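Side-chain contacts in glutamyl-tRNA synthetase (Methanothermobacter thermautotrophicus, PDB 3AII), which probably attaches glutamate to tRNA in two steps, activating the amino acid with ATP and passing it to the acceptor end, as a non-discriminating enzyme: residues E177-L182 / M274-A279; V237-N242 / I248-S253. All coordinates share one frame; numbering follows the deposited sequence. Where two conformers were deposited one is given.

Contact 1. Residues E177-L182 / M274-A279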
# COMPACT_ATOMS: atom_id res chain seq x y z
N GLU A 177 -3.28 6.27 33.91
CA GLU A 177 -2.49 7.17 34.74
C GLU A 177 -2.69 8.62 34.31
O GLU A 177 -2.94 9.52 35.14
CB GLU A 177 -1.00 6.81 34.63
CG GLU A 177 -0.08 7.71 35.45
CD GLU A 177 1.39 7.50 35.12
OE1 GLU A 177 1.72 6.44 34.53
OE2 GLU A 177 2.21 8.38 35.45
N TYR A 178 -2.60 8.85 33.00
CA TYR A 178 -2.73 10.21 32.51
C TYR A 178 -4.17 10.70 32.46
O TYR A 178 -4.41 11.89 32.47
CB TYR A 178 -1.95 10.44 31.20
CG TYR A 178 -0.49 10.54 31.54
CD1 TYR A 178 0.05 11.75 31.96
CD2 TYR A 178 0.32 9.42 31.55
CE1 TYR A 178 1.38 11.85 32.33
CE2 TYR A 178 1.66 9.51 31.93
CZ TYR A 178 2.17 10.73 32.32
OH TYR A 178 3.49 10.84 32.69
N THR A 179 -5.14 9.78 32.44
CA THR A 179 -6.54 10.17 32.64
C THR A 179 -6.73 10.72 34.06
O THR A 179 -7.37 11.76 34.24
CB THR A 179 -7.49 8.99 32.40
OG1 THR A 179 -7.44 8.64 31.02
CG2 THR A 179 -8.93 9.38 32.76
N GLU A 180 -6.21 10.01 35.05
CA GLU A 180 -6.28 10.45 36.45
C GLU A 180 -5.57 11.80 36.64
O GLU A 180 -6.07 12.68 37.33
CB GLU A 180 -5.72 9.39 37.40
CG GLU A 180 -6.52 8.09 37.40
CD GLU A 180 -6.48 7.34 38.73
OE1 GLU A 180 -5.58 7.63 39.56
OE2 GLU A 180 -7.35 6.47 38.94
N LYS A 181 -4.42 11.96 36.00
CA LYS A 181 -3.69 13.23 36.12
C LYS A 181 -4.46 14.37 35.47
O LYS A 181 -4.51 15.48 36.01
CB LYS A 181 -2.29 13.11 35.50
CG LYS A 181 -1.31 12.36 36.40
CD LYS A 181 0.07 12.24 35.76
CE LYS A 181 1.02 11.42 36.65
NZ LYS A 181 2.35 11.24 36.02
N LEU A 182 -5.08 14.09 34.33
CA LEU A 182 -5.83 15.11 33.61
C LEU A 182 -7.04 15.55 34.45
O LEU A 182 -7.36 16.73 34.51
CB LEU A 182 -6.30 14.57 32.26
CG LEU A 182 -7.11 15.49 31.35
CD1 LEU A 182 -6.32 16.74 30.99
CD2 LEU A 182 -7.55 14.75 30.08
N MET A 274 -8.59 7.91 20.00
CA MET A 274 -7.37 8.23 19.27
C MET A 274 -6.72 9.56 19.68
O MET A 274 -5.51 9.62 19.92
CB MET A 274 -7.65 8.19 17.76
CG MET A 274 -6.44 7.78 16.93
SD MET A 274 -6.09 9.02 15.69
CE MET A 274 -6.27 10.47 16.71
N ASN A 275 -7.51 10.62 19.77
CA ASN A 275 -6.90 11.91 20.08
C ASN A 275 -6.24 11.99 21.45
O ASN A 275 -5.31 12.77 21.64
CB ASN A 275 -7.90 13.05 19.86
CG ASN A 275 -8.10 13.35 18.39
OD1 ASN A 275 -9.22 13.30 17.86
ND2 ASN A 275 -7.01 13.63 17.70
N PHE A 276 -6.73 11.20 22.40
CA PHE A 276 -6.12 11.14 23.72
C PHE A 276 -4.83 10.31 23.68
O PHE A 276 -3.78 10.76 24.14
CB PHE A 276 -7.08 10.56 24.77
CG PHE A 276 -6.48 10.50 26.18
CD1 PHE A 276 -6.30 11.66 26.92
CD2 PHE A 276 -6.08 9.29 26.72
CE1 PHE A 276 -5.73 11.59 28.20
CE2 PHE A 276 -5.50 9.21 27.97
CZ PHE A 276 -5.34 10.37 28.74
N SER A 277 -4.92 9.08 23.18
CA SER A 277 -3.75 8.21 23.19
C SER A 277 -2.62 8.77 22.32
O SER A 277 -1.46 8.65 22.69
CB SER A 277 -4.10 6.79 22.76
OG SER A 277 -4.61 6.79 21.43
N VAL A 278 -2.98 9.41 21.21
CA VAL A 278 -1.97 9.99 20.31
C VAL A 278 -1.21 11.12 21.03
O VAL A 278 0.03 11.17 21.02
CB VAL A 278 -2.59 10.49 18.99
CG1 VAL A 278 -1.64 11.39 18.23
CG2 VAL A 278 -3.00 9.31 18.13
N ALA A 279 -1.95 12.03 21.66
CA ALA A 279 -1.32 13.14 22.37
C ALA A 279 -0.44 12.65 23.51
O ALA A 279 0.69 13.11 23.67
CB ALA A 279 -2.38 14.10 22.91
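Phe276 reaches across from helix 274-284 and ends against one turn of helix 172-184, meeting Tyr178, Thr179 and Leu182 with the far end of its ring. CZ is the foremost atom: it lies 3.5 Å from Thr179 OG1 and 3.9 Å from Tyr178 C, the carbonyl carbon sitting level with the ring at its rim. Leu182 CD2 comes obliquely to CE1 of Phe276 at 4.1 Å, the two side chains running in opposing directions as they pass. The Phe276 chi1 of -179° sets CG opposite the backbone N and directs the ring toward helix 172-184. This extension spans much of the gap between the segment axes, which are 11.7 Å apart at closest approach and inclined at 99°. Thr179 OG1 is already committed along its own helix, hydrogen-bonded to Tyr175 O, so it meets the ring as a satisfied polar atom. Farther out, Met254 of strand 252-256 touches both Thr179 and Phe276, and Leu306 of helix 299-310 lies on Leu182. Replacing Phe276 with alanine removes the ring, which would probably open a gap between the two helices and leave Leu182 CD2 and the Thr179 side chain without their partner here. No hydrogen bond or salt bridge crosses between 177-182 and 274-279, and only 140 Å² is buried: the pairing rests on van der Waals packing around one aromatic ring.

Contact 2. Residues V237-N242 / I248-S253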
# COMPACT_ATOMS: atom_id res chain seq x y z
N VAL A 237 -12.81 15.53 27.65
CA VAL A 237 -11.79 16.54 27.90
C VAL A 237 -12.50 17.89 27.96
O VAL A 237 -13.33 18.19 27.11
CB VAL A 237 -10.78 16.56 26.76
CG1 VAL A 237 -9.74 17.65 26.98
CG2 VAL A 237 -10.11 15.18 26.63
N LYS A 238 -12.18 18.70 28.96
CA LYS A 238 -12.79 20.02 29.02
C LYS A 238 -12.12 20.91 27.98
O LYS A 238 -10.92 21.13 28.05
CB LYS A 238 -12.66 20.63 30.42
CG LYS A 238 -13.41 19.86 31.50
CD LYS A 238 -13.35 20.57 32.86
CE LYS A 238 -14.07 19.73 33.92
NZ LYS A 238 -14.18 20.41 35.26
N THR A 239 -12.89 21.40 27.02
CA THR A 239 -12.36 22.34 26.04
C THR A 239 -13.13 23.65 26.13
O THR A 239 -13.10 24.30 27.17
CB THR A 239 -12.38 21.76 24.61
OG1 THR A 239 -13.73 21.55 24.19
CG2 THR A 239 -11.63 20.43 24.59
N ASP A 240 -13.81 24.02 25.06
CA ASP A 240 -14.61 25.24 25.03
C ASP A 240 -16.00 24.85 24.55
O ASP A 240 -16.15 24.41 23.42
CB ASP A 240 -13.98 26.25 24.06
CG ASP A 240 -14.91 27.40 23.71
OD1 ASP A 240 -15.92 27.60 24.41
OD2 ASP A 240 -14.61 28.12 22.73
N LEU A 241 -17.00 25.00 25.41
CA LEU A 241 -18.36 24.61 25.03
C LEU A 241 -18.94 25.54 23.97
O LEU A 241 -19.97 25.24 23.36
CB LEU A 241 -19.29 24.53 26.23
CG LEU A 241 -19.10 23.36 27.20
CD1 LEU A 241 -20.17 23.41 28.28
CD2 LEU A 241 -19.13 22.03 26.47
N ASN A 242 -18.27 26.66 23.73
CA ASN A 242 -18.72 27.59 22.70
C ASN A 242 -17.83 27.59 21.46
O ASN A 242 -17.87 28.52 20.67
CB ASN A 242 -18.83 29.00 23.27
CG ASN A 242 -19.99 29.14 24.22
OD1 ASN A 242 -19.82 29.20 25.44
ND2 ASN A 242 -21.20 29.16 23.67
N ILE A 248 -15.28 19.75 18.49
CA ILE A 248 -14.17 19.99 19.40
C ILE A 248 -14.66 20.23 20.84
O ILE A 248 -13.89 20.17 21.81
CB ILE A 248 -13.29 21.15 18.89
CG1 ILE A 248 -12.72 20.79 17.51
CG2 ILE A 248 -12.17 21.46 19.87
CD1 ILE A 248 -11.90 21.89 16.89
N ARG A 249 -15.96 20.49 20.98
CA ARG A 249 -16.57 20.76 22.28
C ARG A 249 -16.57 19.53 23.20
O ARG A 249 -17.23 18.54 22.92
CB ARG A 249 -17.99 21.28 22.10
CG ARG A 249 -18.06 22.64 21.42
CD ARG A 249 -19.51 23.08 21.23
NE ARG A 249 -19.59 24.29 20.41
CZ ARG A 249 -20.70 24.98 20.20
NH1 ARG A 249 -21.84 24.58 20.75
NH2 ARG A 249 -20.68 26.06 19.43
N ASP A 250 -15.82 19.63 24.30
CA ASP A 250 -15.69 18.54 25.28
C ASP A 250 -15.66 17.13 24.68
O ASP A 250 -16.50 16.28 24.99
CB ASP A 250 -16.77 18.63 26.36
CG ASP A 250 -16.55 19.82 27.30
OD1 ASP A 250 -15.75 20.72 26.96
OD2 ASP A 250 -17.17 19.84 28.38
N TRP A 251 -14.66 16.87 23.85
CA TRP A 251 -14.57 15.61 23.13
C TRP A 251 -14.20 14.44 24.04
O TRP A 251 -13.61 14.62 25.11
CB TRP A 251 -13.58 15.75 21.96
CG TRP A 251 -12.19 16.18 22.33
CD1 TRP A 251 -11.70 17.46 22.39
CD2 TRP A 251 -11.07 15.32 22.62
NE1 TRP A 251 -10.37 17.45 22.75
CE2 TRP A 251 -9.96 16.15 22.88
CE3 TRP A 251 -10.92 13.93 22.68
CZ2 TRP A 251 -8.70 15.63 23.20
CZ3 TRP A 251 -9.66 13.41 23.00
CH2 TRP A 251 -8.57 14.26 23.26
N VAL A 252 -14.56 13.24 23.60
CA VAL A 252 -14.41 12.02 24.40
C VAL A 252 -13.00 11.43 24.34
O VAL A 252 -12.47 11.16 23.25
CB VAL A 252 -15.41 10.94 23.94
CG1 VAL A 252 -15.16 9.63 24.65
CG2 VAL A 252 -16.83 11.41 24.18
N SER A 253 -12.39 11.24 25.51
CA SER A 253 -11.05 10.67 25.60
C SER A 253 -11.03 9.20 25.98
O SER A 253 -10.06 8.50 25.67
CB SER A 253 -10.19 11.46 26.59
OG SER A 253 -10.73 11.42 27.90
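Val237 lies alongside Trp251, both side chains heading the same way, with CG2 of Val237 over one face of the indole, 3.7 Å from the centroid of its six-membered ring and 11° off the normal, a CH-pi contact. The same methyl touches Ser253 CB. Next to this contact the backbones are joined by Val237 N to Trp251 O, 2.8 Å with an angle of 167° at the hydrogen, and Asp250 CA gives a CA-H...O contact to Val237 O. Thr239 continues the close part: its OG1, turned between the backbone N and carbonyl carbon (chi1 65°), donates to Ile248 O at 2.8 Å, while CG2 packs against Trp251 CD1. Strands 234-237 and 252-256 are consecutive antiparallel neighbours, a beta hairpin with a long connecting loop, at the centre of a four-stranded sheet; past the Val237-Trp251 backbone bond, Asp250 OD1 accepts from Thr239 N at 2.9 Å, the donor standing above the carboxylate plane. Asp250 OD2 looks elsewhere, to Tyr189 OH and a salt bridge with Arg211, and Leu241 CD2 lies 3.5 Å from Asp250 CG. The outer side, at Asn242, is exposed to solvent, and no hydrogen bond joins it to 248-253. Leu241 O lies over one face of the Arg249 guanidinium, 3.1 Å from Arg249 NE, but the poor angle rules out a hydrogen bond; Lys202 O and His243 O hold that group instead. An Asx turn from Asp240 OD1 to Asn242 N (2.6 Å) shapes this outer bend.

Overall arrangement
Contact 2 falls, in sequence, between the two segments of contact 1, and their centres are about 14 Å apart. They meet directly through packing: Trp251 CZ3 lies 3.6 Å from Asn275 CB, and Ser253 CB is 3.7 Å from Phe276 CB, so the start of helix 274-284 rests against the 248-253 segment. Helix 299-310 borders both, with Leu306 touching Leu182 of contact 1 and both Val237 and Trp251 of contact 2. All four segments lie in the class I catalytic domain. The bound zinc, held by Cys191, Cys193, Cys208 and Cys210, lies about 8 Å from the Asp250 side chain, placing contact 2 beside the metal site.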